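Local structure of uncharacterized HTH-type transcriptional regulator HI_0893 (Haemophilus influenzae, 3QKX) at residues Q84-W89 against S177-S182. The protein is a TetR-family regulator that probably binds DNA through an N-terminal helix-turn-helix domain to control transcription. Sequence-based numbering, arbitrary orientation.
Sequences QYRQMW and SVIERS. With SO4 (sulfate ion), chain D; SO4 (sulfate ion), chain F.
One face of the Trp89 indole carries Ile179: CG1 sits over the five-membered ring, 3.8 Å from its centroid, a CH-pi contact offset toward the rim. Val178 CG1 approaches the six-membered ring obliquely, 3.8 Å from Trp89 CZ2. The indole N-H turns elsewhere, to Thr155 on helix 154-165. Tyr85 works by its edge instead; in the plane of its ring, OH gives a hydrogen bond of 2.5 Å to Ser182 OG, and CE2 lies 3.5 Å from Ile179 O. With CG trans to the backbone N (chi1 171°), the Tyr85 ring reaches across to helix 172-184. Ile179 fills the middle, its CG2 lying against CB and CG of Arg86, 3.9 Å from each. Beyond this aliphatic part of the side chain, the edge of the Arg86 guanidinium holds a sulfate, probably from the crystallisation liquor, NH2 bonding O3 at 2.9 Å; Glu83 and Glu176 also pair with this arginine. A second sulfate joins Ser177 OG and Arg181, whose NH1 reaches backbone carbonyls of the second subunit. The helices 81-98 and 172-184 thus pack within the C-terminal domain, the N-to-C directions of the two segments 129° apart, with Val178 and Ser182 also touching that subunit. Chemically, a mainly apolar seam is pinned by one buried hydroxyl pair: having accepted the tyrosine proton, Ser182 OG can turn its own toward Val178 O or Ile179 O, so the bond between helices is tied back to the backbone of 177-182.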
ATOM      1  N   GLN A  84       1.339  23.374   6.130  1.00 57.18           N
ATOM      2  CA  GLN A  84       0.602  22.961   4.949  1.00 56.65           C
ATOM      3  C   GLN A  84       0.727  21.464   4.766  1.00 54.29           C
ATOM      4  O   GLN A  84      -0.235  20.797   4.458  1.00 55.30           O
ATOM      5  CB  GLN A  84       1.093  23.688   3.693  1.00 57.09           C
ATOM      6  CG  GLN A  84       0.793  25.179   3.686  1.00 59.84           C
ATOM      7  CD  GLN A  84       1.490  25.923   2.543  1.00 60.86           C
ATOM      8  OE1 GLN A  84       1.829  25.333   1.509  1.00 59.19           O
ATOM      9  NE2 GLN A  84       1.686  27.224   2.723  1.00 61.08           N
ATOM     10  N   TYR A  85       1.925  20.941   4.972  1.00 52.88           N
ATOM     11  CA  TYR A  85       2.155  19.516   4.886  1.00 50.76           C
ATOM     12  C   TYR A  85       1.437  18.775   6.028  1.00 51.19           C
ATOM     13  O   TYR A  85       0.825  17.762   5.796  1.00 51.53           O
ATOM     14  CB  TYR A  85       3.647  19.204   4.891  1.00 49.04           C
ATOM     15  CG  TYR A  85       3.940  17.724   5.030  1.00 47.27           C
ATOM     16  CD1 TYR A  85       3.965  16.897   3.935  1.00 45.02           C
ATOM     17  CD2 TYR A  85       4.248  17.172   6.270  1.00 45.71           C
ATOM     18  CE1 TYR A  85       4.241  15.512   4.081  1.00 44.51           C
ATOM     19  CE2 TYR A  85       4.512  15.824   6.411  1.00 44.38           C
ATOM     20  CZ  TYR A  85       4.501  15.003   5.317  1.00 42.22           C
ATOM     21  OH  TYR A  85       4.775  13.662   5.488  1.00 44.08           O
ATOM     22  N   ARG A  86       1.529  19.302   7.243  1.00 52.37           N
ATOM     23  CA  ARG A  86       0.871  18.710   8.396  1.00 53.13           C
ATOM     24  C   ARG A  86      -0.638  18.673   8.224  1.00 54.56           C
ATOM     25  O   ARG A  86      -1.261  17.677   8.528  1.00 55.38           O
ATOM     26  CB  ARG A  86       1.245  19.490   9.649  1.00 55.57           C
ATOM     27  CG  ARG A  86       0.545  19.062  10.923  1.00 56.97           C
ATOM     28  CD  ARG A  86       1.309  19.552  12.118  1.00 59.88           C
ATOM     29  NE  ARG A  86       0.550  19.369  13.337  1.00 64.79           N
ATOM     30  CZ  ARG A  86      -0.292  20.254  13.877  1.00 71.41           C
ATOM     31  NH1 ARG A  86      -0.536  21.451  13.319  1.00 73.40           N
ATOM     32  NH2 ARG A  86      -0.932  19.920  14.992  1.00 74.78           N
ATOM     33  N   GLN A  87      -1.220  19.743   7.706  1.00 56.02           N
ATOM     34  CA  GLN A  87      -2.658  19.747   7.390  1.00 57.53           C
ATOM     35  C   GLN A  87      -3.001  18.634   6.411  1.00 55.88           C
ATOM     36  O   GLN A  87      -3.978  17.933   6.601  1.00 57.32           O
ATOM     37  CB  GLN A  87      -3.064  21.081   6.783  1.00 59.72           C
ATOM     38  CG  GLN A  87      -4.581  21.258   6.528  1.00 62.70           C
ATOM     39  CD  GLN A  87      -5.360  21.256   7.813  1.00 65.48           C
ATOM     40  OE1 GLN A  87      -5.222  22.159   8.609  1.00 69.50           O
ATOM     41  NE2 GLN A  87      -6.125  20.206   8.050  1.00 64.01           N
HETATM   42  N   MSE A  88      -2.209  18.501   5.351  1.00 53.68           N
HETATM   43  CA  MSE A  88      -2.464  17.476   4.340  1.00 51.93           C
HETATM   44  C   MSE A  88      -2.344  16.081   4.942  1.00 50.55           C
HETATM   45  O   MSE A  88      -3.126  15.203   4.615  1.00 51.61           O
HETATM   46  CB  MSE A  88      -1.510  17.621   3.138  1.00 49.72           C
HETATM   47  CG  MSE A  88      -1.904  18.722   2.182  1.00 49.68           C
HETATM   48 SE   MSE A  88      -0.826  18.681   0.545  0.75 42.15          SE
HETATM   49  CE  MSE A  88       0.910  19.219   1.269  1.00 43.97           C
ATOM     50  N   TRP A  89      -1.368  15.876   5.818  1.00 49.56           N
ATOM     51  CA  TRP A  89      -1.216  14.584   6.503  1.00 48.24           C
ATOM     52  C   TRP A  89      -2.474  14.257   7.306  1.00 50.70           C
ATOM     53  O   TRP A  89      -3.021  13.175   7.192  1.00 51.20           O
ATOM     54  CB  TRP A  89       0.003  14.611   7.436  1.00 47.89           C
ATOM     55  CG  TRP A  89       0.498  13.254   7.791  1.00 45.26           C
ATOM     56  CD1 TRP A  89       1.526  12.598   7.213  1.00 44.74           C
ATOM     57  CD2 TRP A  89      -0.013  12.393   8.803  1.00 47.55           C
ATOM     58  NE1 TRP A  89       1.683  11.363   7.780  1.00 45.68           N
ATOM     59  CE2 TRP A  89       0.737  11.205   8.753  1.00 44.42           C
ATOM     60  CE3 TRP A  89      -1.058  12.494   9.738  1.00 48.41           C
ATOM     61  CZ2 TRP A  89       0.512  10.157   9.598  1.00 45.88           C
ATOM     62  CZ3 TRP A  89      -1.290  11.443  10.558  1.00 50.96           C
ATOM     63  CH2 TRP A  89      -0.500  10.279  10.495  1.00 48.17           C
ATOM     64  N   SER A 177       4.879  12.897  15.887  1.00 62.18           N
ATOM     65  CA  SER A 177       6.185  12.315  15.592  1.00 60.67           C
ATOM     66  C   SER A 177       6.248  11.820  14.158  1.00 55.54           C
ATOM     67  O   SER A 177       7.148  12.196  13.443  1.00 53.30           O
ATOM     68  CB  SER A 177       6.531  11.192  16.563  1.00 64.14           C
ATOM     69  OG  SER A 177       7.172  11.707  17.719  1.00 69.92           O
ATOM     70  N   VAL A 178       5.249  11.061  13.717  1.00 53.94           N
ATOM     71  CA  VAL A 178       5.217  10.578  12.323  1.00 50.36           C
ATOM     72  C   VAL A 178       5.077  11.717  11.312  1.00 49.09           C
ATOM     73  O   VAL A 178       5.729  11.709  10.273  1.00 48.16           O
ATOM     74  CB  VAL A 178       4.094   9.563  12.080  1.00 49.73           C
ATOM     75  CG1 VAL A 178       4.063   9.185  10.653  1.00 46.53           C
ATOM     76  CG2 VAL A 178       4.272   8.324  12.949  1.00 49.38           C
ATOM     77  N   ILE A 179       4.244  12.706  11.615  1.00 50.82           N
ATOM     78  CA  ILE A 179       4.118  13.875  10.737  1.00 49.64           C
ATOM     79  C   ILE A 179       5.459  14.586  10.577  1.00 49.48           C
ATOM     80  O   ILE A 179       5.879  14.866   9.486  1.00 48.15           O
ATOM     81  CB  ILE A 179       3.107  14.893  11.252  1.00 51.05           C
ATOM     82  CG1 ILE A 179       1.692  14.396  11.054  1.00 51.90           C
ATOM     83  CG2 ILE A 179       3.244  16.214  10.484  1.00 50.09           C
ATOM     84  CD1 ILE A 179       0.628  15.178  11.893  1.00 51.90           C
ATOM     85  N   GLU A 180       6.103  14.871  11.684  1.00 52.55           N
ATOM     86  CA  GLU A 180       7.371  15.593  11.690  1.00 53.70           C
ATOM     87  C   GLU A 180       8.503  14.798  11.077  1.00 51.49           C
ATOM     88  O   GLU A 180       9.341  15.351  10.383  1.00 51.46           O
ATOM     89  CB  GLU A 180       7.742  15.981  13.119  1.00 57.66           C
ATOM     90  CG  GLU A 180       8.941  16.939  13.202  1.00 61.98           C
ATOM     91  CD  GLU A 180      10.281  16.224  13.317  1.00 66.24           C
ATOM     92  OE1 GLU A 180      10.404  15.292  14.158  1.00 70.16           O
ATOM     93  OE2 GLU A 180      11.221  16.596  12.571  1.00 68.25           O
ATOM     94  N   ARG A 181       8.543  13.509  11.355  1.00 51.31           N
ATOM     95  CA  ARG A 181       9.625  12.662  10.859  1.00 50.09           C
ATOM     96  C   ARG A 181       9.470  12.353   9.385  1.00 47.89           C
ATOM     97  O   ARG A 181      10.468  12.318   8.668  1.00 47.66           O
ATOM     98  CB  ARG A 181       9.704  11.397  11.676  1.00 51.44           C
ATOM     99  CG  ARG A 181      10.309  11.681  13.024  1.00 54.70           C
ATOM    100  CD  ARG A 181      10.300  10.503  13.910  1.00 57.02           C
ATOM    101  NE  ARG A 181      11.015  10.772  15.146  1.00 60.52           N
ATOM    102  CZ  ARG A 181      12.343  10.826  15.273  1.00 63.17           C
ATOM    103  NH1 ARG A 181      13.156  10.639  14.226  1.00 62.77           N
ATOM    104  NH2 ARG A 181      12.872  11.073  16.463  1.00 67.40           N
ATOM    105  N   SER A 182       8.238  12.145   8.915  1.00 46.18           N
ATOM    106  CA  SER A 182       8.020  11.939   7.471  1.00 45.25           C
ATOM    107  C   SER A 182       8.374  13.212   6.662  1.00 45.33           C
ATOM    108  O   SER A 182       8.909  13.130   5.550  1.00 45.16           O
ATOM    109  CB  SER A 182       6.586  11.531   7.210  1.00 43.70           C
ATOM    110  OG  SER A 182       5.732  12.575   7.577  1.00 46.09           O
TER
HETATM  111  S   SO4 D 205      10.658  12.334  18.469  0.50 60.06           S
HETATM  112  O1  SO4 D 205      11.706  13.331  18.187  0.50 57.04           O
HETATM  113  O2  SO4 D 205      11.246  11.005  18.669  0.50 56.16           O
HETATM  114  O3  SO4 D 205       9.659  12.342  17.399  0.50 56.15           O
HETATM  115  O4  SO4 D 205       9.986  12.693  19.717  0.50 60.68           O
HETATM  116  S   SO4 F 208      -3.011  22.695  15.643  0.75 89.52           S
HETATM  117  O1  SO4 F 208      -3.525  23.265  14.393  0.75 86.88           O
HETATM  118  O2  SO4 F 208      -1.557  22.847  15.732  0.75 88.10           O
HETATM  119  O3  SO4 F 208      -3.382  21.277  15.707  0.75 89.06           O
HETATM  120  O4  SO4 F 208      -3.600  23.380  16.789  0.75 89.43           O